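Local coordinates for Thiol:disulfide interchange protein DsbA (Pseudomonas aeruginosa, PDB 5DCH) that probably forms disulfide bonds in the bacterial periplasm by passing its own redox-active disulfide to other proteins, at residues V19-P24 and V157-Y162; V29-W34 and V58-L63. The protein carries 1 engineered substitution. One frame throughout, in Å; residues are numbered along the deposited sequence. Where two conformers were deposited one is given.

Interaction 1: residues V19-P24 and V157-Y162; sequences VPVSQP and VVNGKY. With 1YO (3-[(2-methylbenzyl)sulfanyl]-4H-1,2,4-triazol-4-amine), chain B.
V21 sets CG1 beside its own backbone N (chi1 -58°), while N159 takes an unusual chi1 of -132° that swings its amide back toward the 19-24 segment. Together these torsions bring the V21 methyl CG1 against N159 OD1 at 3.6 Å, the two side chains meeting at a slant. Valine needs no polar partner here and gives N159 only a packing surface; the amide's hydrogen bonds go to others, OD1 accepting from the backbone N of E28 and ND2 donating to E186. The backbones do the rest: V19 N donates to G160 O at 2.8 Å in a nearly straight bond (169° at the hydrogen). In the reverse sense the CA of G160 points a hydrogen at V19 O, 3.5 Å away. N159 and G160 both have positive phi and form the corners of a type I' turn, closed by K161 N bonding to V158 O at 2.9 Å; K161 and Y162 both face V158, a classic beta bulge at the end of the hairpin that joins strands 155-158 and 162-165. Glycine suits the second corner, since it adopts such a phi easily and its bare CA admits the V19 carbonyl. A water bridges the two segments, donating to V19 O at 2.7 Å and to N159 O. The V19 side chain packs on L144, A147 and Y148 of helix 132-148. Beyond it the loop meets the triazole of the bound 1YO: P20 O lies 3.1 Å from its CAG, and S22 CB packs 3.4 Å from its CAN.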
ATOM      1  N   VAL A  19       0.144  12.424  10.616  1.00 12.67           N
ATOM      2  CA  VAL A  19       1.405  11.986  10.059  1.00 12.27           C
ATOM      3  C   VAL A  19       1.692  12.771   8.771  1.00 12.64           C
ATOM      4  O   VAL A  19       0.791  12.998   7.962  1.00 13.32           O
ATOM      5  CB  VAL A  19       1.302  10.471   9.748  1.00 13.78           C
ATOM      6  CG1 VAL A  19       2.611   9.918   9.200  1.00 14.18           C
ATOM      7  CG2 VAL A  19       0.872   9.697  10.985  1.00 14.84           C
ATOM      8  N   PRO A  20       2.947  13.184   8.560  1.00 14.53           N
ATOM      9  CA  PRO A  20       3.262  13.872   7.303  1.00 15.37           C
ATOM     10  C   PRO A  20       2.936  13.024   6.085  1.00 13.25           C
ATOM     11  O   PRO A  20       2.981  11.794   6.154  1.00 14.65           O
ATOM     12  CB  PRO A  20       4.773  14.067   7.378  1.00 18.67           C
ATOM     13  CG  PRO A  20       5.119  13.970   8.810  1.00 20.93           C
ATOM     14  CD  PRO A  20       4.132  13.038   9.424  1.00 17.68           C
ATOM     15  N   VAL A  21       2.635  13.674   4.966  1.00 12.02           N
ATOM     16  CA  VAL A  21       2.299  12.949   3.740  1.00 12.46           C
ATOM     17  C   VAL A  21       3.500  12.912   2.794  1.00 13.07           C
ATOM     18  O   VAL A  21       4.408  13.747   2.875  1.00 14.20           O
ATOM     19  CB  VAL A  21       1.083  13.558   3.022  1.00 11.59           C
ATOM     20  CG1 VAL A  21      -0.131  13.569   3.942  1.00 11.59           C
ATOM     21  CG2 VAL A  21       1.389  14.962   2.516  1.00 12.56           C
ATOM     22  N   SER A  22       3.496  11.941   1.887  1.00 13.76           N
ATOM     23  CA  SER A  22       4.594  11.747   0.942  0.71 15.02           C
ATOM     24  C   SER A  22       4.735  12.896  -0.059  1.00 15.28           C
ATOM     25  O   SER A  22       5.852  13.273  -0.413  1.00 18.00           O
ATOM     26  CB  SER A  22       4.441  10.412   0.194  0.71 15.98           C
ATOM     27  OG  SER A  22       3.140  10.254  -0.351  0.71 16.24           O
ATOM     28  N   GLN A  23       3.590  13.414  -0.522  1.00 14.14           N
ATOM     29  CA  GLN A  23       3.553  14.480  -1.526  0.51 14.55           C
ATOM     30  C   GLN A  23       2.777  15.683  -0.999  1.00 14.11           C
ATOM     31  O   GLN A  23       1.569  15.814  -1.218  0.98 13.56           O
ATOM     32  CB  GLN A  23       2.898  13.968  -2.809  0.51 15.48           C
ATOM     33  CG  GLN A  23       2.554  15.047  -3.802  0.51 18.30           C
ATOM     34  CD  GLN A  23       2.678  14.571  -5.219  0.51 19.87           C
ATOM     35  OE1 GLN A  23       2.305  13.439  -5.537  0.51 20.52           O
ATOM     36  NE2 GLN A  23       3.225  15.426  -6.085  0.51 19.39           N
ATOM     37  N   PRO A  24       3.463  16.571  -0.300  1.00 15.78           N
ATOM     38  CA  PRO A  24       2.760  17.737   0.225  1.00 15.78           C
ATOM     39  C   PRO A  24       2.074  18.522  -0.895  1.00 13.54           C
ATOM     40  O   PRO A  24       2.622  18.696  -1.992  1.00 13.77           O
ATOM     41  CB  PRO A  24       3.876  18.543   0.880  1.00 18.78           C
ATOM     42  CG  PRO A  24       4.856  17.486   1.321  1.00 19.87           C
ATOM     43  CD  PRO A  24       4.843  16.484   0.197  1.00 19.13           C
ATOM     44  N   VAL A 157      -5.370   4.961   5.002  1.00  8.40           N
ATOM     45  CA  VAL A 157      -5.172   6.199   5.738  1.00  8.27           C
ATOM     46  C   VAL A 157      -5.324   7.345   4.755  1.00  8.96           C
ATOM     47  O   VAL A 157      -4.655   7.364   3.722  1.00  9.75           O
ATOM     48  CB  VAL A 157      -3.792   6.272   6.400  1.00 10.40           C
ATOM     49  CG1 VAL A 157      -3.646   7.561   7.164  1.00 10.60           C
ATOM     50  CG2 VAL A 157      -3.591   5.079   7.324  1.00 10.34           C
ATOM     51  N   VAL A 158      -6.188   8.304   5.083  1.00  8.54           N
ATOM     52  CA  VAL A 158      -6.362   9.497   4.256  1.00  8.89           C
ATOM     53  C   VAL A 158      -5.682  10.688   4.913  1.00  9.84           C
ATOM     54  O   VAL A 158      -5.932  11.002   6.091  1.00  9.67           O
ATOM     55  CB  VAL A 158      -7.857   9.776   3.966  1.00  9.37           C
ATOM     56  CG1 VAL A 158      -8.077  11.160   3.364  1.00 10.30           C
ATOM     57  CG2 VAL A 158      -8.395   8.717   3.034  1.00 11.20           C
ATOM     58  N   ASN A 159      -4.823  11.325   4.112  1.00  9.29           N
ATOM     59  CA  ASN A 159      -4.069  12.527   4.436  1.00  9.05           C
ATOM     60  C   ASN A 159      -3.310  12.490   5.754  1.00 10.19           C
ATOM     61  O   ASN A 159      -3.184  13.507   6.422  1.00 11.18           O
ATOM     62  CB  ASN A 159      -4.968  13.764   4.323  1.00  9.36           C
ATOM     63  CG  ASN A 159      -4.329  14.875   3.543  1.00 11.53           C
ATOM     64  OD1 ASN A 159      -3.406  14.653   2.752  1.00 10.87           O
ATOM     65  ND2 ASN A 159      -4.810  16.096   3.774  1.00 13.65           N
ATOM     66  N   GLY A 160      -2.781  11.312   6.096  1.00  9.95           N
ATOM     67  CA  GLY A 160      -2.043  11.121   7.334  1.00 10.67           C
ATOM     68  C   GLY A 160      -2.874  11.324   8.591  1.00 12.28           C
ATOM     69  O   GLY A 160      -2.326  11.449   9.688  1.00 13.28           O
ATOM     70  N   LYS A 161      -4.192  11.336   8.428  1.00 11.75           N
ATOM     71  CA  LYS A 161      -5.103  11.797   9.480  1.00 12.94           C
ATOM     72  C   LYS A 161      -6.225  10.841   9.851  1.00 12.99           C
ATOM     73  O   LYS A 161      -6.642  10.824  11.000  1.00 15.85           O
ATOM     74  CB  LYS A 161      -5.752  13.124   9.063  1.00 16.59           C
ATOM     75  CG  LYS A 161      -4.891  14.353   9.226  0.41 20.00           C
ATOM     76  CD  LYS A 161      -5.706  15.596   8.885  0.66 23.51           C
ATOM     77  CE  LYS A 161      -4.832  16.829   8.780  0.57 26.84           C
ATOM     78  NZ  LYS A 161      -5.225  17.682   7.626  0.68 28.92           N
ATOM     79  N   TYR A 162      -6.754  10.104   8.882  1.00 11.76           N
ATOM     80  CA  TYR A 162      -7.928   9.254   9.122  1.00 11.89           C
ATOM     81  C   TYR A 162      -7.636   7.822   8.742  1.00 12.26           C
ATOM     82  O   TYR A 162      -7.251   7.551   7.616  1.00 12.36           O
ATOM     83  CB  TYR A 162      -9.132   9.723   8.293  1.00 11.40           C
ATOM     84  CG  TYR A 162      -9.395  11.203   8.357  1.00 13.44           C
ATOM     85  CD1 TYR A 162      -9.954  11.793   9.475  1.00 15.35           C
ATOM     86  CD2 TYR A 162      -9.060  12.013   7.291  1.00 13.19           C
ATOM     87  CE1 TYR A 162     -10.188  13.159   9.523  1.00 15.99           C
ATOM     88  CE2 TYR A 162      -9.282  13.363   7.327  1.00 15.50           C
ATOM     89  CZ  TYR A 162      -9.848  13.938   8.438  1.00 16.16           C
ATOM     90  OH  TYR A 162     -10.060  15.303   8.441  1.00 19.02           O
TER
HETATM   91  CAA 1YO B 201       8.188   6.961   2.967  1.00 43.40           C
HETATM   92  CAC 1YO B 201       8.787   3.411   1.872  1.00 40.88           C
HETATM   93  CAD 1YO B 201       7.942   3.319   0.776  1.00 40.78           C
HETATM   94  CAE 1YO B 201       8.871   4.591   2.589  1.00 40.71           C
HETATM   95  CAF 1YO B 201       7.181   4.410   0.390  1.00 39.52           C
HETATM   96  CAG 1YO B 201       4.287   9.630   4.321  1.00 18.01           C
HETATM   97  CAH 1YO B 201       6.459   6.772   0.720  1.00 29.95           C
HETATM   98  CAL 1YO B 201       8.110   5.680   2.206  1.00 40.87           C
HETATM   99  CAM 1YO B 201       7.278   5.591   1.104  1.00 37.17           C
HETATM  100  CAN 1YO B 201       5.001   8.225   2.775  1.00 20.49           C
HETATM  101  NAB 1YO B 201       2.743   7.886   3.504  1.00 15.68           N
HETATM  102  NAI 1YO B 201       5.546   9.935   3.987  1.00 19.59           N
HETATM  103  NAJ 1YO B 201       5.983   9.084   3.054  1.00 20.07           N
HETATM  104  NAO 1YO B 201       3.920   8.556   3.540  1.00 17.56           N
HETATM  105  SAK 1YO B 201       4.953   6.893   1.628  1.00 22.55           S
HETATM  106  O   HOH W   1      -1.254  14.802   7.995  1.00 24.15           O

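Interaction 2: residues V29-W34 and V58-L63; sequences VVELFW and VHFVRL. With 1YO (3-[(2-methylbenzyl)sulfanyl]-4H-1,2,4-triazol-4-amine), chain B.
V29 to L32 pair in parallel register with F60 to L63, the strand axes 4.6 Å apart and turned by 19°, and the ladder of backbone bonds runs from V29 N to H59 O through to F33 N and L63 O. On one face, E31 and R62 extend side by side. With CG anti to the backbone N (chi1 -175°), the E31 carboxylate reaches along the arginine, and OE1 approaches NE to 2.8 Å in a salt bridge whose hydrogen bond is bent and weak; the two planes stand 59° apart. R62 NH2 has a second acidic partner, so the guanidinium is shared between E31 and E44 of helix 38-52. The long arginine also serves as a hydrocarbon: CD sits over one face of the F33 ring, 4.0 Å from its centroid. On the same side V29 CG1 meets the edge of the F60 ring at CD1, 3.9 Å away. On the opposite face V30, L32, V61 and L63 are all aliphatic, which suits their burial: V30 CG1 rests on L63 CB at 3.9 Å, L32 CD2 on L63 CD2, and V61 CG1 faces the sulfur SAK of 1YO at 3.9 Å. Helix 38-52, which packs on the E31 and R62 face and carries C40 against F33, links these strands as the beta-alpha-beta crossover of the thioredoxin fold, with the CxxC motif at the start of that helix.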
ATOM      1  N   VAL A  29      -3.785   9.298  -0.130  1.00  7.60           N
ATOM      2  CA  VAL A  29      -4.536   8.092   0.227  1.00  8.84           C
ATOM      3  C   VAL A  29      -3.540   6.956   0.238  1.00  9.18           C
ATOM      4  O   VAL A  29      -2.942   6.645  -0.771  1.00 10.53           O
ATOM      5  CB  VAL A  29      -5.623   7.789  -0.785  1.00 10.95           C
ATOM      6  CG1 VAL A  29      -6.329   6.513  -0.443  1.00 11.91           C
ATOM      7  CG2 VAL A  29      -6.611   8.921  -0.852  1.00 13.00           C
ATOM      8  N   VAL A  30      -3.375   6.334   1.400  1.00  8.25           N
ATOM      9  CA  VAL A  30      -2.466   5.201   1.562  1.00  8.29           C
ATOM     10  C   VAL A  30      -3.273   3.924   1.740  1.00  9.28           C
ATOM     11  O   VAL A  30      -4.216   3.901   2.523  1.00  9.57           O
ATOM     12  CB  VAL A  30      -1.603   5.380   2.811  1.00 10.07           C
ATOM     13  CG1 VAL A  30      -0.813   4.104   3.119  1.00 10.77           C
ATOM     14  CG2 VAL A  30      -0.671   6.560   2.675  1.00  9.90           C
ATOM     15  N   GLU A  31      -2.929   2.906   0.966  1.00  9.28           N
ATOM     16  CA  GLU A  31      -3.367   1.535   1.283  1.00  9.14           C
ATOM     17  C   GLU A  31      -2.191   0.760   1.835  1.00 10.06           C
ATOM     18  O   GLU A  31      -1.194   0.566   1.153  1.00 10.09           O
ATOM     19  CB  GLU A  31      -3.933   0.786   0.067  1.00 10.57           C
ATOM     20  CG  GLU A  31      -4.484  -0.594   0.452  1.00 12.50           C
ATOM     21  CD  GLU A  31      -4.549  -1.611  -0.670  1.00 16.78           C
ATOM     22  OE1 GLU A  31      -4.045  -1.349  -1.771  1.00 18.78           O
ATOM     23  OE2 GLU A  31      -5.110  -2.706  -0.424  1.00 17.35           O
ATOM     24  N   LEU A  32      -2.302   0.339   3.092  1.00  9.39           N
ATOM     25  CA  LEU A  32      -1.319  -0.568   3.656  1.00 10.29           C
ATOM     26  C   LEU A  32      -1.760  -1.983   3.337  1.00 10.23           C
ATOM     27  O   LEU A  32      -2.921  -2.334   3.520  1.00 11.22           O
ATOM     28  CB  LEU A  32      -1.197  -0.365   5.164  1.00 13.12           C
ATOM     29  CG  LEU A  32      -0.562   0.963   5.553  1.00 14.82           C
ATOM     30  CD1 LEU A  32      -1.650   1.960   5.771  1.00 18.77           C
ATOM     31  CD2 LEU A  32       0.293   0.825   6.792  1.00 17.66           C
ATOM     32  N   PHE A  33      -0.819  -2.777   2.839  1.00  9.89           N
ATOM     33  CA  PHE A  33      -1.137  -4.085   2.302  1.00  9.94           C
ATOM     34  C   PHE A  33       0.034  -5.034   2.471  1.00  9.53           C
ATOM     35  O   PHE A  33       1.149  -4.629   2.824  1.00 10.67           O
ATOM     36  CB  PHE A  33      -1.494  -3.952   0.815  1.00 11.15           C
ATOM     37  CG  PHE A  33      -0.293  -3.954  -0.077  1.00 11.39           C
ATOM     38  CD1 PHE A  33       0.551  -2.854  -0.130  1.00 12.30           C
ATOM     39  CD2 PHE A  33       0.017  -5.054  -0.838  1.00 13.25           C
ATOM     40  CE1 PHE A  33       1.665  -2.874  -0.915  1.00 14.17           C
ATOM     41  CE2 PHE A  33       1.144  -5.073  -1.623  1.00 14.19           C
ATOM     42  CZ  PHE A  33       1.967  -3.998  -1.649  1.00 14.28           C
ATOM     43  N   TRP A  34      -0.228  -6.307   2.216  1.00  9.20           N
ATOM     44  CA  TRP A  34       0.820  -7.309   2.083  1.00  9.70           C
ATOM     45  C   TRP A  34       0.421  -8.173   0.884  1.00  9.99           C
ATOM     46  O   TRP A  34      -0.734  -8.589   0.770  1.00 10.03           O
ATOM     47  CB  TRP A  34       0.924  -8.153   3.372  1.00  9.09           C
ATOM     48  CG  TRP A  34       1.707  -9.428   3.254  1.00  9.04           C
ATOM     49  CD1 TRP A  34       2.885  -9.616   2.602  1.00  8.57           C
ATOM     50  CD2 TRP A  34       1.352 -10.703   3.814  1.00  9.06           C
ATOM     51  NE1 TRP A  34       3.279 -10.930   2.708  1.00  8.57           N
ATOM     52  CE2 TRP A  34       2.345 -11.623   3.428  1.00  9.07           C
ATOM     53  CE3 TRP A  34       0.276 -11.159   4.570  1.00 10.52           C
ATOM     54  CZ2 TRP A  34       2.316 -12.967   3.829  1.00 10.24           C
ATOM     55  CZ3 TRP A  34       0.243 -12.487   4.947  1.00 10.81           C
ATOM     56  CH2 TRP A  34       1.240 -13.374   4.556  1.00 11.15           C
ATOM     57  N   VAL A  58      -5.154  14.430  -5.673  1.00  9.44           N
ATOM     58  CA  VAL A  58      -5.043  13.281  -4.789  1.00 10.21           C
ATOM     59  C   VAL A  58      -3.840  12.436  -5.181  1.00 10.78           C
ATOM     60  O   VAL A  58      -3.565  12.258  -6.368  1.00 13.21           O
ATOM     61  CB  VAL A  58      -6.328  12.410  -4.848  1.00  9.96           C
ATOM     62  CG1 VAL A  58      -6.159  11.143  -4.038  1.00 10.21           C
ATOM     63  CG2 VAL A  58      -7.551  13.207  -4.339  1.00 10.16           C
ATOM     64  N   HIS A  59      -3.126  11.913  -4.182  1.00 10.12           N
ATOM     65  CA  HIS A  59      -1.984  11.056  -4.433  1.00 11.07           C
ATOM     66  C   HIS A  59      -2.203   9.721  -3.720  1.00 10.75           C
ATOM     67  O   HIS A  59      -2.200   9.660  -2.497  1.00 11.31           O
ATOM     68  CB  HIS A  59      -0.691  11.693  -3.922  1.00 12.73           C
ATOM     69  CG  HIS A  59       0.515  10.847  -4.149  1.00 14.94           C
ATOM     70  ND1 HIS A  59       1.398  10.514  -3.147  1.00 17.17           N
ATOM     71  CD2 HIS A  59       0.998  10.283  -5.278  1.00 17.47           C
ATOM     72  CE1 HIS A  59       2.363   9.762  -3.646  1.00 19.77           C
ATOM     73  NE2 HIS A  59       2.147   9.613  -4.940  1.00 21.25           N
ATOM     74  N   PHE A  60      -2.409   8.674  -4.511  1.00 10.88           N
ATOM     75  CA  PHE A  60      -2.596   7.324  -3.996  1.00 11.34           C
ATOM     76  C   PHE A  60      -1.257   6.619  -3.888  1.00 11.81           C
ATOM     77  O   PHE A  60      -0.480   6.598  -4.839  1.00 13.07           O
ATOM     78  CB  PHE A  60      -3.524   6.542  -4.918  1.00 12.72           C
ATOM     79  CG  PHE A  60      -3.735   5.136  -4.506  1.00 13.70           C
ATOM     80  CD1 PHE A  60      -4.549   4.832  -3.439  1.00 14.72           C
ATOM     81  CD2 PHE A  60      -3.123   4.102  -5.190  1.00 15.30           C
ATOM     82  CE1 PHE A  60      -4.737   3.508  -3.047  1.00 15.42           C
ATOM     83  CE2 PHE A  60      -3.313   2.782  -4.803  1.00 15.98           C
ATOM     84  CZ  PHE A  60      -4.121   2.493  -3.732  1.00 15.72           C
ATOM     85  N   VAL A  61      -1.019   6.032  -2.717  1.00 11.07           N
ATOM     86  CA  VAL A  61       0.219   5.351  -2.376  1.00 12.04           C
ATOM     87  C   VAL A  61      -0.140   3.982  -1.804  1.00  9.97           C
ATOM     88  O   VAL A  61      -1.008   3.884  -0.937  1.00 10.98           O
ATOM     89  CB  VAL A  61       0.972   6.108  -1.223  1.00 18.03           C
ATOM     90  CG1 VAL A  61       2.246   5.364  -0.802  1.00 22.27           C
ATOM     91  CG2 VAL A  61       1.271   7.537  -1.612  1.00 21.83           C
ATOM     92  N   ARG A  62       0.520   2.936  -2.286  1.00 10.42           N
ATOM     93  CA  ARG A  62       0.535   1.669  -1.576  1.00 11.40           C
ATOM     94  C   ARG A  62       1.772   1.615  -0.698  1.00 10.97           C
ATOM     95  O   ARG A  62       2.867   1.982  -1.117  1.00 13.20           O
ATOM     96  CB  ARG A  62       0.546   0.493  -2.549  1.00 16.19           C
ATOM     97  CG  ARG A  62      -0.813   0.140  -3.036  1.00 20.32           C
ATOM     98  CD  ARG A  62      -0.900  -1.332  -3.403  1.00 21.97           C
ATOM     99  NE  ARG A  62      -2.222  -1.647  -3.915  1.00 23.03           N
ATOM    100  CZ  ARG A  62      -2.644  -1.279  -5.114  1.00 24.24           C
ATOM    101  NH1 ARG A  62      -1.832  -0.597  -5.917  1.00 23.74           N
ATOM    102  NH2 ARG A  62      -3.872  -1.584  -5.505  1.00 26.35           N
ATOM    103  N   LEU A  63       1.585   1.139   0.524  1.00 10.29           N
ATOM    104  CA  LEU A  63       2.669   1.028   1.491  1.00 10.77           C
ATOM    105  C   LEU A  63       2.649  -0.386   2.036  1.00 10.55           C
ATOM    106  O   LEU A  63       1.629  -0.816   2.571  1.00 12.01           O
ATOM    107  CB  LEU A  63       2.441   1.997   2.651  1.00 14.42           C
ATOM    108  CG  LEU A  63       3.584   2.166   3.656  1.00 17.97           C
ATOM    109  CD1 LEU A  63       4.798   2.857   2.995  1.00 18.97           C
ATOM    110  CD2 LEU A  63       3.124   2.951   4.879  1.00 20.20           C
TER
HETATM  111  CAA 1YO B 201       8.188   6.961   2.967  1.00 43.40           C
HETATM  112  CAC 1YO B 201       8.787   3.411   1.872  1.00 40.88           C
HETATM  113  CAD 1YO B 201       7.942   3.319   0.776  1.00 40.78           C
HETATM  114  CAE 1YO B 201       8.871   4.591   2.589  1.00 40.71           C
HETATM  115  CAF 1YO B 201       7.181   4.410   0.390  1.00 39.52           C
HETATM  116  CAG 1YO B 201       4.287   9.630   4.321  1.00 18.01           C
HETATM  117  CAH 1YO B 201       6.459   6.772   0.720  1.00 29.95           C
HETATM  118  CAL 1YO B 201       8.110   5.680   2.206  1.00 40.87           C
HETATM  119  CAM 1YO B 201       7.278   5.591   1.104  1.00 37.17           C
HETATM  120  CAN 1YO B 201       5.001   8.225   2.775  1.00 20.49           C
HETATM  121  NAB 1YO B 201       2.743   7.886   3.504  1.00 15.68           N
HETATM  122  NAI 1YO B 201       5.546   9.935   3.987  1.00 19.59           N
HETATM  123  NAJ 1YO B 201       5.983   9.084   3.054  1.00 20.07           N
HETATM  124  NAO 1YO B 201       3.920   8.556   3.540  1.00 17.56           N
HETATM  125  SAK 1YO B 201       4.953   6.893   1.628  1.00 22.55           S

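The centre of interaction 2 lies about 4 Å from the centre of the chain and the contact is buried, although 58-64 is an outermost strand; that of interaction 1 lies about 13 Å out, at a loop and a hairpin turn, and is partly buried. Interaction 1 relies on backbone polar groups, a water and a glycine turn; interaction 2 is a strand ladder with more than three times the buried surface, adding aliphatic packing and an ion pair whose carboxylate is buried. They meet directly: V157 O probably accepts from V30 N, and S22 OG lies against H59 ND1, at most a weak hydrogen bond. Both line the 1YO site, 19-24 at its triazole and 58-63 at its sulfur and benzyl ring.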